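Local coordinates for putative periplasmic or exported protein (Salmonella enterica subsp. enterica serovar Typhimurium, PDB 4GQZ), which probably binds copper in the periplasm and contributes to copper resistance, forming a V-shaped dimer, at residues 18-23 with 58-63; 43-48 with 147-152; 94-99 with 107-112; 132-137 with 156-161. All blocks are in the same frame, centred on the assembly; numbering follows the deposited sequence.

Overall arrangement
The four contacts fall into two pairs. Interactions 1 and 2 have centres 12 Å apart and meet in the antiparallel sheet where strands 46-50 and 55-59 are neighbours; both touch the second subunit. Interactions 3 and 4, with centres 11 Å apart, share the sheet in which strand 94-101 runs beside strand 129-136, and touch no other chain. Between the pairs the centres are 22 to 27 Å apart. Along the chain the segments of interactions 1 and 2 alternate; interaction 3, a local hairpin, comes after interaction 1 and between the two segments of interaction 2, whose segments alternate with those of interaction 4. Interaction 2 thus bridges the first sheet and the later part of the chain.

Interaction 1 of 4, residues 18-23 with 58-63; sequences KTVEQI and LPLGDK
Val20 supplies the centre of an apolar contact between the start of helix 20-28 and the chain leaving strand 55-59. Its CG2 methyl rests 3.6 Å from Pro59 O and also meets the Leu60 side chain, CG2 to CD1 at 4.1 Å, the two side chains crossing at about a right angle. The other branch, CG1, lies between the backbone N and the carbonyl carbon (chi1 66°) and thereby reaches the backbone of Gly61, 4.0 Å from its N. One turn further along the helix, Ile23 CD1 meets Leu58 CD1 at 4.0 Å, these side chains also crossing at about a right angle. Ile23, Leu58 and Leu60 all pack on Leu47 of strand 46-50.

The helix that presents these groups begins with a capping box. Thr19 occupies the N-cap: its OG1 accepts from Gln22 N at 3.2 Å, while Thr19 N donates to Gln22 OE1 at 2.9 Å, from 34° outside the plane of the amide carbonyl. These reciprocal bonds tie up the first turn and fix the backbone from which Val20 and Ile23 project.

Charged side chains meet at the margin without forming a salt bridge. Glu21 OE2 lies 3.7 Å from Lys63 CG, against the aliphatic part of the lysine, and its charged end stays 5.7 Å from Lys63 NZ. Trp123 of strand 120-125 touches both side chains. The second subunit adjoins this region too: its Asp62 approaches Glu21 OE2, a closeness of like charges that may raise the carboxylates' proton affinity, and its Pro59 packs on Ile23 and Leu58.

Interaction 2 of 4, residues 43-48 with 147-152; sequences TSTELK and TSDDSQ
Two turns meet through Ser44 and Asp149: an ST turn and ST motif begun by Thr43, just ahead of strand 46-50, and a type I beta turn from Ser148 to Ser151 in the loop after strand 139-146. Ser44 OG donates to Asp149 O at 2.5 Å, a notably short hydrogen bond. The hydroxyl comes in 31° from the carbonyl plane of Asp149, at a C=O...donor angle of 125°. The Ser44 chi1 of 53° sets OG between the backbone N and the carbonyl carbon. CB, placed by the backbone, lies 3.3 Å from the same Asp149 O. A water adds a second link, accepting from Ser44 N and donating to Ser151 O at 2.9 Å. Direct and water-mediated bonds therefore hold Ser44 to two carbonyls of the opposing turn.

The Ser44 turn is itself braced by Thr43 OG1, which accepts from both Thr45 N, at 3.0 Å, and Glu46 N. This fixes the backbone that offers Ser44. At the outer margin the contact becomes weaker: Thr45 CG2 touches the Asp149 carboxylate, 3.7 Å from OD1, their side chains crossing at about a right angle.

Phe64 of strand 63-68 touches Ser44, Thr147 and Ser151, and Arg126 NH1 bonds to Ser44 O. The first turn leads into a sheet in which Leu47 pairs with Leu58 of strand 55-59 and packs on Ile23 and Val24 of helix 20-28, whereas Thr147 is tied by backbone bonds to Asn127 and Met128 beyond strand 120-125.

Interaction 3 of 4, residues 94-99 with 107-112; sequences PFTVKV and IVQKEM
Val97 and Met112, the latter a selenomethionine, form the tight side of an antiparallel hairpin together with Val99 and Val108. The selenium of Met112 lies 3.8 Å from both CB and CG2 of Val97, the side chains crossing obliquely, while Val99 and Val108 bring their CB atoms to 3.8 Å. Ile120 and Leu124 of strand 120-125 and Leu132 of strand 129-136 pack on this face.

Thr96, Lys98, Gln109 and Glu111 line the other, more open face. There Lys98 and Gln109 merely lie side by side, Lys98 CB 3.9 Å from Gln109 OE1. Thr96 OG1 makes the one directional side-chain link, donating to the syn lone pair of Glu111 OE1 at 2.5 Å; the bend of Glu111 at chi2 (-56°) brings its carboxylate alongside the Thr96 hydroxyl.

Between the two faces, backbone bonds join the strands, as in Val97 N to Lys110 O at 2.9 Å. At Val99 the pairing turns into a classic beta bulge: Val99 O accepts from Ile107 N at 2.7 Å and from Val108 N at 3.2 Å. A largely apolar face, with exposed Lys110 at its margin, and a polar one are consistent with one side packed and the other more open to solvent.

Interaction 4 of 4, residues 132-137 with 156-161; sequences LEVSYN and TELPLR
Leu160 O, the carbonyl of a residue that packs on Val134 and Tyr136, accepts from Arg161 NH1 at 3.0 Å. The donor stands 56° above the carbonyl plane, not on a lone pair, while the oxygen lies close to the guanidinium plane. Pro159 CB lies 3.3 Å above the guanidinium plane, offset toward its rim, and together with the bond keeps the side chain against the tail.

No hydrogen bond crosses the contact, which is made mainly of apolar side chains. Leu158 CD1 reaches between two strand residues, 3.9 Å from Leu132 CD2 and 4.1 Å from Val134 CG2, and its side chain crosses both at about a right angle. Leu158 CG sits anti to the carbonyl carbon (chi1 -74°), which points CD1 at the strand.

This tail, residues 156-161, runs over the side of strand 129-136 that carries Leu132, Val134 and Tyr136, in the antiparallel sheet built on strand 94-101. Alternation along the strand turns those three toward the tail and Glu133 and Ser135 to the other side. Phe68 of strand 63-68 joins Leu132, Val134 and Leu158 in the same buried layer.

Further along, Leu160 spreads its two methyls: CD1 lies 4.2 Å from Val134 O, and CD2 is 4.3 Å from Tyr136 CB. The Tyr136 ring has Asn137 CB over one face and meets Phe95 with planes at about 45°; its hydroxyl bonds to Lys93 NZ.

Interaction 1 of 4, residues 18-23 with 58-63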
loop_
_atom_site.group_PDB
_atom_site.type_symbol
_atom_site.label_atom_id
_atom_site.label_comp_id
_atom_site.label_asym_id
_atom_site.label_seq_id
_atom_site.Cartn_x
_atom_site.Cartn_y
_atom_site.Cartn_z
ATOM N N LYS B 18 -3.679 -9.014 -6.017
ATOM C CA LYS B 18 -4.388 -7.888 -5.403
ATOM C C LYS B 18 -3.437 -6.894 -4.739
ATOM O O LYS B 18 -2.383 -7.276 -4.231
ATOM C CB LYS B 18 -5.366 -8.392 -4.334
ATOM C CG LYS B 18 -6.608 -9.121 -4.841
ATOM C CD LYS B 18 -7.376 -9.704 -3.653
ATOM C CE LYS B 18 -8.634 -10.456 -4.080
ATOM N NZ LYS B 18 -9.746 -9.536 -4.462
ATOM N N THR B 19 -3.823 -5.621 -4.714
ATOM C CA THR B 19 -3.108 -4.640 -3.898
ATOM C C THR B 19 -3.347 -4.976 -2.434
ATOM O O THR B 19 -4.258 -5.753 -2.105
ATOM C CB THR B 19 -3.580 -3.193 -4.131
ATOM O OG1 THR B 19 -4.927 -3.042 -3.668
ATOM C CG2 THR B 19 -3.476 -2.797 -5.595
ATOM N N VAL B 20 -2.538 -4.413 -1.548
ATOM C CA VAL B 20 -2.691 -4.771 -0.144
ATOM C C VAL B 20 -4.045 -4.287 0.416
ATOM O O VAL B 20 -4.671 -4.983 1.236
ATOM C CB VAL B 20 -1.443 -4.368 0.695
ATOM C CG1 VAL B 20 -1.281 -2.866 0.750
ATOM C CG2 VAL B 20 -1.502 -4.981 2.082
ATOM N N GLU B 21 -4.524 -3.136 -0.055
ATOM C CA GLU B 21 -5.851 -2.646 0.320
ATOM C C GLU B 21 -6.970 -3.594 -0.114
ATOM O O GLU B 21 -7.913 -3.846 0.644
ATOM C CB GLU B 21 -6.124 -1.257 -0.266
ATOM C CG GLU B 21 -5.281 -0.146 0.331
ATOM C CD GLU B 21 -5.920 1.232 0.182
ATOM O OE1 GLU B 21 -7.071 1.332 -0.323
ATOM O OE2 GLU B 21 -5.263 2.229 0.585
ATOM N N GLN B 22 -6.881 -4.089 -1.345
ATOM C CA GLN B 22 -7.856 -5.051 -1.842
ATOM C C GLN B 22 -7.824 -6.332 -1.016
ATOM O O GLN B 22 -8.860 -6.952 -0.795
ATOM C CB GLN B 22 -7.614 -5.359 -3.330
ATOM C CG GLN B 22 -7.748 -4.137 -4.242
ATOM C CD GLN B 22 -7.298 -4.397 -5.687
ATOM O OE1 GLN B 22 -6.423 -5.224 -5.951
ATOM N NE2 GLN B 22 -7.908 -3.682 -6.625
ATOM N N ILE B 23 -6.646 -6.729 -0.546
ATOM C CA ILE B 23 -6.555 -7.940 0.289
ATOM C C ILE B 23 -7.244 -7.708 1.633
ATOM O O ILE B 23 -8.076 -8.512 2.063
ATOM C CB ILE B 23 -5.103 -8.353 0.567
ATOM C CG1 ILE B 23 -4.401 -8.764 -0.727
ATOM C CG2 ILE B 23 -5.047 -9.502 1.567
ATOM C CD1 ILE B 23 -2.912 -9.021 -0.546
ATOM N N LEU B 58 2.584 -8.812 5.589
ATOM C CA LEU B 58 2.538 -7.991 4.394
ATOM C C LEU B 58 2.475 -6.534 4.830
ATOM O O LEU B 58 1.561 -6.140 5.554
ATOM C CB LEU B 58 1.312 -8.331 3.555
ATOM C CG LEU B 58 1.080 -9.784 3.146
ATOM C CD1 LEU B 58 -0.161 -9.906 2.261
ATOM C CD2 LEU B 58 2.299 -10.377 2.456
ATOM N N PRO B 59 3.459 -5.733 4.409
ATOM C CA PRO B 59 3.452 -4.305 4.760
ATOM C C PRO B 59 2.248 -3.598 4.162
ATOM O O PRO B 59 1.849 -3.907 3.023
ATOM C CB PRO B 59 4.734 -3.777 4.110
ATOM C CG PRO B 59 5.622 -5.001 3.960
ATOM C CD PRO B 59 4.669 -6.125 3.662
ATOM N N LEU B 60 1.666 -2.674 4.926
ATOM C CA LEU B 60 0.623 -1.802 4.403
ATOM C C LEU B 60 1.212 -0.695 3.542
ATOM O O LEU B 60 2.435 -0.561 3.410
ATOM C CB LEU B 60 -0.211 -1.206 5.549
ATOM C CG LEU B 60 -1.436 -1.982 6.052
ATOM C CD1 LEU B 60 -1.325 -3.492 5.876
ATOM C CD2 LEU B 60 -1.766 -1.644 7.513
ATOM N N GLY B 61 0.333 0.103 2.947
ATOM C CA GLY B 61 0.748 1.193 2.093
ATOM C C GLY B 61 0.641 2.540 2.780
ATOM O O GLY B 61 0.794 2.626 3.996
ATOM N N ASP B 62 0.388 3.583 1.990
ATOM C CA ASP B 62 0.393 4.975 2.463
ATOM C C ASP B 62 -0.742 5.276 3.442
ATOM O O ASP B 62 -0.691 6.265 4.185
ATOM C CB ASP B 62 0.231 5.934 1.279
ATOM C CG ASP B 62 1.484 6.071 0.442
ATOM O OD1 ASP B 62 2.585 5.698 0.913
ATOM O OD2 ASP B 62 1.357 6.590 -0.694
ATOM N N LYS B 63 -1.775 4.446 3.421
ATOM C CA LYS B 63 -2.963 4.697 4.228
ATOM C C LYS B 63 -3.047 3.791 5.451
ATOM O O LYS B 63 -2.701 2.604 5.393
ATOM C CB LYS B 63 -4.216 4.493 3.383
ATOM C CG LYS B 63 -4.322 5.438 2.201
ATOM C CD LYS B 63 -4.563 6.851 2.690
ATOM C CE LYS B 63 -4.799 7.810 1.520
ATOM N NZ LYS B 63 -3.726 7.670 0.491
#

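Interaction 2 of 4, residues 43-48 with 147-152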
loop_
_atom_site.group_PDB
_atom_site.type_symbol
_atom_site.label_atom_id
_atom_site.label_comp_id
_atom_site.label_asym_id
_atom_site.label_seq_id
_atom_site.Cartn_x
_atom_site.Cartn_y
_atom_site.Cartn_z
ATOM N N THR B 43 -2.219 -4.375 11.897
ATOM C CA THR B 43 -1.633 -3.364 12.765
ATOM C C THR B 43 -1.488 -2.097 11.960
ATOM O O THR B 43 -1.899 -2.043 10.808
ATOM C CB THR B 43 -0.240 -3.769 13.264
ATOM O OG1 THR B 43 0.736 -3.546 12.236
ATOM C CG2 THR B 43 -0.221 -5.236 13.657
ATOM N N SER B 44 -0.897 -1.071 12.556
ATOM C CA SER B 44 -0.727 0.188 11.857
ATOM C C SER B 44 0.131 0.020 10.602
ATOM O O SER B 44 0.020 0.798 9.648
ATOM C CB SER B 44 -0.070 1.204 12.780
ATOM O OG SER B 44 1.125 0.666 13.322
ATOM N N THR B 45 0.995 -0.989 10.596
ATOM C CA THR B 45 1.944 -1.100 9.498
ATOM C C THR B 45 1.954 -2.440 8.783
ATOM O O THR B 45 2.541 -2.532 7.712
ATOM C CB THR B 45 3.402 -0.745 9.925
ATOM O OG1 THR B 45 3.785 -1.545 11.051
ATOM C CG2 THR B 45 3.506 0.738 10.297
ATOM N N GLU B 46 1.319 -3.460 9.361
ATOM C CA GLU B 46 1.358 -4.807 8.780
ATOM C C GLU B 46 0.013 -5.526 8.750
ATOM O O GLU B 46 -0.813 -5.382 9.658
ATOM C CB GLU B 46 2.306 -5.713 9.575
ATOM C CG GLU B 46 3.669 -5.143 9.902
ATOM C CD GLU B 46 4.459 -6.066 10.815
ATOM O OE1 GLU B 46 3.891 -7.096 11.259
ATOM O OE2 GLU B 46 5.642 -5.764 11.085
ATOM N N LEU B 47 -0.185 -6.346 7.720
ATOM C CA LEU B 47 -1.241 -7.345 7.743
ATOM C C LEU B 47 -0.552 -8.669 8.103
ATOM O O LEU B 47 0.411 -9.055 7.442
ATOM C CB LEU B 47 -1.847 -7.447 6.350
ATOM C CG LEU B 47 -3.226 -8.038 6.069
ATOM C CD1 LEU B 47 -3.158 -8.955 4.863
ATOM C CD2 LEU B 47 -3.891 -8.689 7.286
ATOM N N LYS B 48 -0.998 -9.345 9.161
ATOM C CA LYS B 48 -0.388 -10.627 9.562
ATOM C C LYS B 48 -1.303 -11.777 9.199
ATOM O O LYS B 48 -2.481 -11.779 9.558
ATOM C CB LYS B 48 -0.122 -10.679 11.066
ATOM C CG LYS B 48 0.731 -9.558 11.624
ATOM C CD LYS B 48 0.715 -9.636 13.162
ATOM C CE LYS B 48 1.361 -8.419 13.818
ATOM N NZ LYS B 48 1.008 -8.339 15.274
ATOM N N THR B 147 -3.814 8.152 13.771
ATOM C CA THR B 147 -3.293 7.196 12.793
ATOM C C THR B 147 -1.762 7.189 12.762
ATOM O O THR B 147 -1.129 7.094 11.695
ATOM C CB THR B 147 -3.848 7.480 11.387
ATOM O OG1 THR B 147 -3.562 8.832 11.040
ATOM C CG2 THR B 147 -5.363 7.277 11.346
ATOM N N SER B 148 -1.165 7.308 13.941
ATOM C CA SER B 148 0.281 7.208 14.054
ATOM C C SER B 148 0.678 5.731 14.090
ATOM O O SER B 148 -0.186 4.854 14.115
ATOM C CB SER B 148 0.761 7.921 15.310
ATOM O OG SER B 148 0.596 7.080 16.435
ATOM N N ASP B 149 1.976 5.444 14.075
ATOM C CA ASP B 149 2.409 4.044 14.048
ATOM C C ASP B 149 2.054 3.243 15.295
ATOM O O ASP B 149 2.017 2.020 15.245
ATOM C CB ASP B 149 3.906 3.927 13.751
ATOM C CG ASP B 149 4.236 4.292 12.332
ATOM O OD1 ASP B 149 3.315 4.265 11.488
ATOM O OD2 ASP B 149 5.411 4.609 12.059
ATOM N N ASP B 150 1.789 3.918 16.411
ATOM C CA ASP B 150 1.418 3.208 17.629
ATOM C C ASP B 150 -0.091 3.216 17.884
ATOM O O ASP B 150 -0.548 2.749 18.928
ATOM C CB ASP B 150 2.178 3.764 18.844
ATOM C CG ASP B 150 1.929 5.239 19.069
ATOM O OD1 ASP B 150 1.613 5.952 18.096
ATOM O OD2 ASP B 150 2.056 5.697 20.222
ATOM N N SER B 151 -0.862 3.732 16.928
ATOM C CA SER B 151 -2.314 3.799 17.088
ATOM C C SER B 151 -2.992 2.465 16.775
ATOM O O SER B 151 -2.555 1.734 15.882
ATOM C CB SER B 151 -2.905 4.890 16.197
ATOM O OG SER B 151 -2.352 6.163 16.491
ATOM N N GLN B 152 -4.076 2.175 17.492
ATOM C CA GLN B 152 -4.824 0.926 17.310
ATOM C C GLN B 152 -5.562 0.915 15.982
ATOM O O GLN B 152 -5.915 1.968 15.457
ATOM C CB GLN B 152 -5.830 0.731 18.448
ATOM C CG GLN B 152 -7.002 1.693 18.378
ATOM C CD GLN B 152 -7.742 1.832 19.697
ATOM O OE1 GLN B 152 -7.725 2.896 20.312
ATOM N NE2 GLN B 152 -8.405 0.763 20.129
HETATM O O HOH W 1 -1.162 -0.821 15.507
#

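Interaction 3 of 4, residues 94-99 with 107-112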
loop_
_atom_site.group_PDB
_atom_site.type_symbol
_atom_site.label_atom_id
_atom_site.label_comp_id
_atom_site.label_asym_id
_atom_site.label_seq_id
_atom_site.Cartn_x
_atom_site.Cartn_y
_atom_site.Cartn_z
ATOM N N PRO B 94 -26.904 -0.113 7.930
ATOM C CA PRO B 94 -26.450 1.111 7.270
ATOM C C PRO B 94 -26.032 2.141 8.299
ATOM O O PRO B 94 -26.764 2.379 9.255
ATOM C CB PRO B 94 -27.704 1.584 6.527
ATOM C CG PRO B 94 -28.842 1.097 7.367
ATOM C CD PRO B 94 -28.374 -0.221 7.958
ATOM N N PHE B 95 -24.865 2.741 8.118
ATOM C CA PHE B 95 -24.418 3.785 9.033
ATOM C C PHE B 95 -24.058 5.054 8.268
ATOM O O PHE B 95 -23.749 4.998 7.079
ATOM C CB PHE B 95 -23.194 3.311 9.825
ATOM C CG PHE B 95 -23.480 2.180 10.774
ATOM C CD1 PHE B 95 -23.940 2.435 12.057
ATOM C CD2 PHE B 95 -23.288 0.859 10.381
ATOM C CE1 PHE B 95 -24.208 1.382 12.933
ATOM C CE2 PHE B 95 -23.543 -0.190 11.243
ATOM C CZ PHE B 95 -24.009 0.066 12.524
ATOM N N THR B 96 -24.116 6.197 8.941
ATOM C CA THR B 96 -23.504 7.407 8.411
ATOM C C THR B 96 -22.171 7.630 9.129
ATOM O O THR B 96 -22.109 7.630 10.361
ATOM C CB THR B 96 -24.419 8.630 8.576
ATOM O OG1 THR B 96 -25.620 8.421 7.824
ATOM C CG2 THR B 96 -23.736 9.874 8.050
ATOM N N VAL B 97 -21.104 7.806 8.358
ATOM C CA VAL B 97 -19.757 7.830 8.919
ATOM C C VAL B 97 -19.066 9.150 8.582
ATOM O O VAL B 97 -19.004 9.536 7.411
ATOM C CB VAL B 97 -18.918 6.655 8.362
ATOM C CG1 VAL B 97 -17.466 6.717 8.869
ATOM C CG2 VAL B 97 -19.572 5.300 8.723
ATOM N N LYS B 98 -18.562 9.845 9.600
ATOM C CA LYS B 98 -17.808 11.073 9.356
ATOM C C LYS B 98 -16.476 11.058 10.075
ATOM O O LYS B 98 -16.420 10.820 11.280
ATOM C CB LYS B 98 -18.594 12.318 9.787
ATOM C CG LYS B 98 -17.852 13.616 9.457
ATOM C CD LYS B 98 -18.718 14.868 9.658
ATOM C CE LYS B 98 -19.068 15.085 11.113
ATOM N NZ LYS B 98 -20.009 16.229 11.257
ATOM N N VAL B 99 -15.398 11.311 9.342
ATOM C CA VAL B 99 -14.098 11.458 9.975
ATOM C C VAL B 99 -13.562 12.849 9.695
ATOM O O VAL B 99 -13.492 13.267 8.534
ATOM C CB VAL B 99 -13.094 10.420 9.473
ATOM C CG1 VAL B 99 -11.690 10.750 9.994
ATOM C CG2 VAL B 99 -13.515 9.036 9.921
ATOM N N ILE B 107 -12.428 14.180 6.232
ATOM C CA ILE B 107 -11.681 13.176 5.486
ATOM C C ILE B 107 -12.649 12.147 4.928
ATOM O O ILE B 107 -12.493 11.642 3.813
ATOM C CB ILE B 107 -10.674 12.421 6.390
ATOM C CG1 ILE B 107 -9.771 13.394 7.155
ATOM C CG2 ILE B 107 -9.845 11.461 5.561
ATOM C CD1 ILE B 107 -9.018 14.380 6.266
ATOM N N VAL B 108 -13.638 11.813 5.741
ATOM C CA VAL B 108 -14.644 10.845 5.345
ATOM C C VAL B 108 -16.006 11.389 5.708
ATOM O O VAL B 108 -16.210 11.881 6.810
ATOM C CB VAL B 108 -14.439 9.479 6.049
ATOM C CG1 VAL B 108 -15.502 8.490 5.601
ATOM C CG2 VAL B 108 -13.071 8.922 5.748
ATOM N N GLN B 109 -16.936 11.322 4.767
ATOM C CA GLN B 109 -18.319 11.644 5.057
ATOM C C GLN B 109 -19.196 10.890 4.083
ATOM O O GLN B 109 -19.312 11.285 2.918
ATOM C CB GLN B 109 -18.572 13.136 4.911
ATOM C CG GLN B 109 -20.046 13.475 4.729
ATOM C CD GLN B 109 -20.689 13.936 5.998
ATOM O OE1 GLN B 109 -21.032 13.127 6.863
ATOM N NE2 GLN B 109 -20.872 15.248 6.123
ATOM N N LYS B 110 -19.790 9.788 4.537
ATOM C CA LYS B 110 -20.695 9.030 3.676
ATOM C C LYS B 110 -21.480 7.938 4.385
ATOM O O LYS B 110 -21.166 7.554 5.513
ATOM C CB LYS B 110 -19.952 8.427 2.483
ATOM C CG LYS B 110 -18.846 7.449 2.822
ATOM C CD LYS B 110 -18.202 6.977 1.522
ATOM C CE LYS B 110 -17.175 5.883 1.750
ATOM N NZ LYS B 110 -15.917 6.375 2.381
ATOM N N GLU B 111 -22.508 7.448 3.694
ATOM C CA GLU B 111 -23.263 6.284 4.135
ATOM C C GLU B 111 -22.432 5.033 3.885
ATOM O O GLU B 111 -22.003 4.785 2.757
ATOM C CB GLU B 111 -24.579 6.176 3.356
ATOM C CG GLU B 111 -25.291 7.506 3.112
ATOM C CD GLU B 111 -25.572 8.268 4.393
ATOM O OE1 GLU B 111 -25.740 7.617 5.452
ATOM O OE2 GLU B 111 -25.612 9.526 4.345
HETATM N N MSE B 112 -22.191 4.250 4.933
HETATM C CA MSE B 112 -21.456 3.001 4.790
HETATM C C MSE B 112 -22.232 1.858 5.440
HETATM O O MSE B 112 -22.905 2.048 6.454
HETATM C CB MSE B 112 -20.064 3.125 5.417
HETATM C CG MSE B 112 -19.276 4.332 4.922
HETATM SE SE MSE B 112 -17.461 4.360 5.653
HETATM C CE MSE B 112 -16.702 2.925 4.566
#

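Interaction 4 of 4, residues 132-137 with 156-161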
loop_
_atom_site.group_PDB
_atom_site.type_symbol
_atom_site.label_atom_id
_atom_site.label_comp_id
_atom_site.label_asym_id
_atom_site.label_seq_id
_atom_site.Cartn_x
_atom_site.Cartn_y
_atom_site.Cartn_z
ATOM N N LEU B 132 -13.908 10.414 14.886
ATOM C CA LEU B 132 -14.826 9.627 14.072
ATOM C C LEU B 132 -16.215 9.759 14.691
ATOM O O LEU B 132 -16.367 9.609 15.907
ATOM C CB LEU B 132 -14.417 8.152 14.071
ATOM C CG LEU B 132 -15.525 7.187 13.625
ATOM C CD1 LEU B 132 -15.822 7.356 12.153
ATOM C CD2 LEU B 132 -15.199 5.735 13.939
ATOM N N GLU B 133 -17.219 10.063 13.874
ATOM C CA GLU B 133 -18.598 10.047 14.357
ATOM C C GLU B 133 -19.379 9.072 13.518
ATOM O O GLU B 133 -19.195 9.001 12.300
ATOM C CB GLU B 133 -19.258 11.427 14.295
ATOM C CG GLU B 133 -20.697 11.409 14.839
ATOM C CD GLU B 133 -21.418 12.742 14.694
ATOM O OE1 GLU B 133 -20.826 13.680 14.123
ATOM O OE2 GLU B 133 -22.581 12.842 15.153
ATOM N N VAL B 134 -20.228 8.291 14.175
ATOM C CA VAL B 134 -21.055 7.316 13.492
ATOM C C VAL B 134 -22.496 7.584 13.899
ATOM O O VAL B 134 -22.762 8.003 15.031
ATOM C CB VAL B 134 -20.635 5.873 13.870
ATOM C CG1 VAL B 134 -21.544 4.853 13.205
ATOM C CG2 VAL B 134 -19.201 5.632 13.463
ATOM N N SER B 135 -23.430 7.403 12.973
ATOM C CA SER B 135 -24.826 7.606 13.330
ATOM C C SER B 135 -25.711 6.541 12.696
ATOM O O SER B 135 -25.451 6.087 11.579
ATOM C CB SER B 135 -25.288 9.028 12.987
ATOM O OG SER B 135 -25.703 9.122 11.642
ATOM N N TYR B 136 -26.739 6.127 13.433
ATOM C CA TYR B 136 -27.644 5.060 13.005
ATOM C C TYR B 136 -29.021 5.309 13.600
ATOM O O TYR B 136 -29.139 5.432 14.812
ATOM C CB TYR B 136 -27.117 3.711 13.496
ATOM C CG TYR B 136 -28.083 2.559 13.328
ATOM C CD1 TYR B 136 -28.325 2.012 12.072
ATOM C CD2 TYR B 136 -28.750 2.016 14.423
ATOM C CE1 TYR B 136 -29.203 0.954 11.909
ATOM C CE2 TYR B 136 -29.628 0.955 14.273
ATOM C CZ TYR B 136 -29.849 0.429 13.013
ATOM O OH TYR B 136 -30.721 -0.624 12.854
ATOM N N ASN B 137 -30.038 5.413 12.744
ATOM C CA ASN B 137 -31.444 5.534 13.162
ATOM C C ASN B 137 -31.657 6.501 14.341
ATOM O O ASN B 137 -32.205 6.143 15.386
ATOM C CB ASN B 137 -32.039 4.134 13.424
ATOM C CG ASN B 137 -33.520 4.170 13.800
ATOM O OD1 ASN B 137 -34.383 4.483 12.974
ATOM N ND2 ASN B 137 -33.818 3.833 15.054
ATOM N N THR B 156 -13.785 -0.189 19.148
ATOM C CA THR B 156 -15.067 -0.790 19.517
ATOM C C THR B 156 -15.833 0.070 20.521
ATOM O O THR B 156 -16.979 -0.233 20.850
ATOM C CB THR B 156 -14.891 -2.209 20.102
ATOM O OG1 THR B 156 -13.909 -2.171 21.142
ATOM C CG2 THR B 156 -14.415 -3.195 19.023
ATOM N N GLU B 157 -15.200 1.142 20.990
ATOM C CA GLU B 157 -15.809 2.024 21.994
ATOM C C GLU B 157 -16.769 3.022 21.356
ATOM O O GLU B 157 -16.568 4.231 21.444
ATOM C CB GLU B 157 -14.725 2.781 22.782
ATOM C CG GLU B 157 -13.869 1.886 23.699
ATOM C CD GLU B 157 -12.644 2.607 24.287
ATOM O OE1 GLU B 157 -11.826 1.930 24.954
ATOM O OE2 GLU B 157 -12.493 3.840 24.094
ATOM N N LEU B 158 -17.805 2.516 20.703
ATOM C CA LEU B 158 -18.744 3.390 20.003
ATOM C C LEU B 158 -20.180 3.084 20.380
ATOM O O LEU B 158 -20.944 2.613 19.544
ATOM C CB LEU B 158 -18.589 3.245 18.484
ATOM C CG LEU B 158 -17.359 3.868 17.823
ATOM C CD1 LEU B 158 -17.261 3.428 16.353
ATOM C CD2 LEU B 158 -17.407 5.376 17.930
ATOM N N PRO B 159 -20.564 3.374 21.633
ATOM C CA PRO B 159 -21.950 3.119 22.048
ATOM C C PRO B 159 -22.948 4.132 21.475
ATOM O O PRO B 159 -22.893 5.328 21.785
ATOM C CB PRO B 159 -21.876 3.231 23.566
ATOM C CG PRO B 159 -20.756 4.219 23.812
ATOM C CD PRO B 159 -19.749 3.946 22.726
ATOM N N LEU B 160 -23.851 3.647 20.629
ATOM C CA LEU B 160 -24.878 4.488 20.029
ATOM C C LEU B 160 -25.871 4.962 21.081
ATOM O O LEU B 160 -26.532 4.142 21.718
ATOM C CB LEU B 160 -25.652 3.698 18.977
ATOM C CG LEU B 160 -25.281 3.731 17.490
ATOM C CD1 LEU B 160 -24.110 4.661 17.148
ATOM C CD2 LEU B 160 -25.049 2.338 16.953
ATOM N N ARG B 161 -25.999 6.277 21.248
ATOM C CA ARG B 161 -27.023 6.825 22.141
ATOM C C ARG B 161 -27.797 7.915 21.405
ATOM O O ARG B 161 -28.966 8.185 21.703
ATOM C CB ARG B 161 -26.400 7.398 23.421
ATOM C CG ARG B 161 -25.504 6.448 24.226
ATOM C CD ARG B 161 -26.248 5.179 24.643
ATOM N NE ARG B 161 -25.446 4.292 25.498
ATOM C CZ ARG B 161 -25.039 3.069 25.153
ATOM N NH1 ARG B 161 -25.339 2.565 23.954
ATOM N NH2 ARG B 161 -24.317 2.347 26.007
ATOM O OXT ARG B 161 -27.273 8.557 20.487
#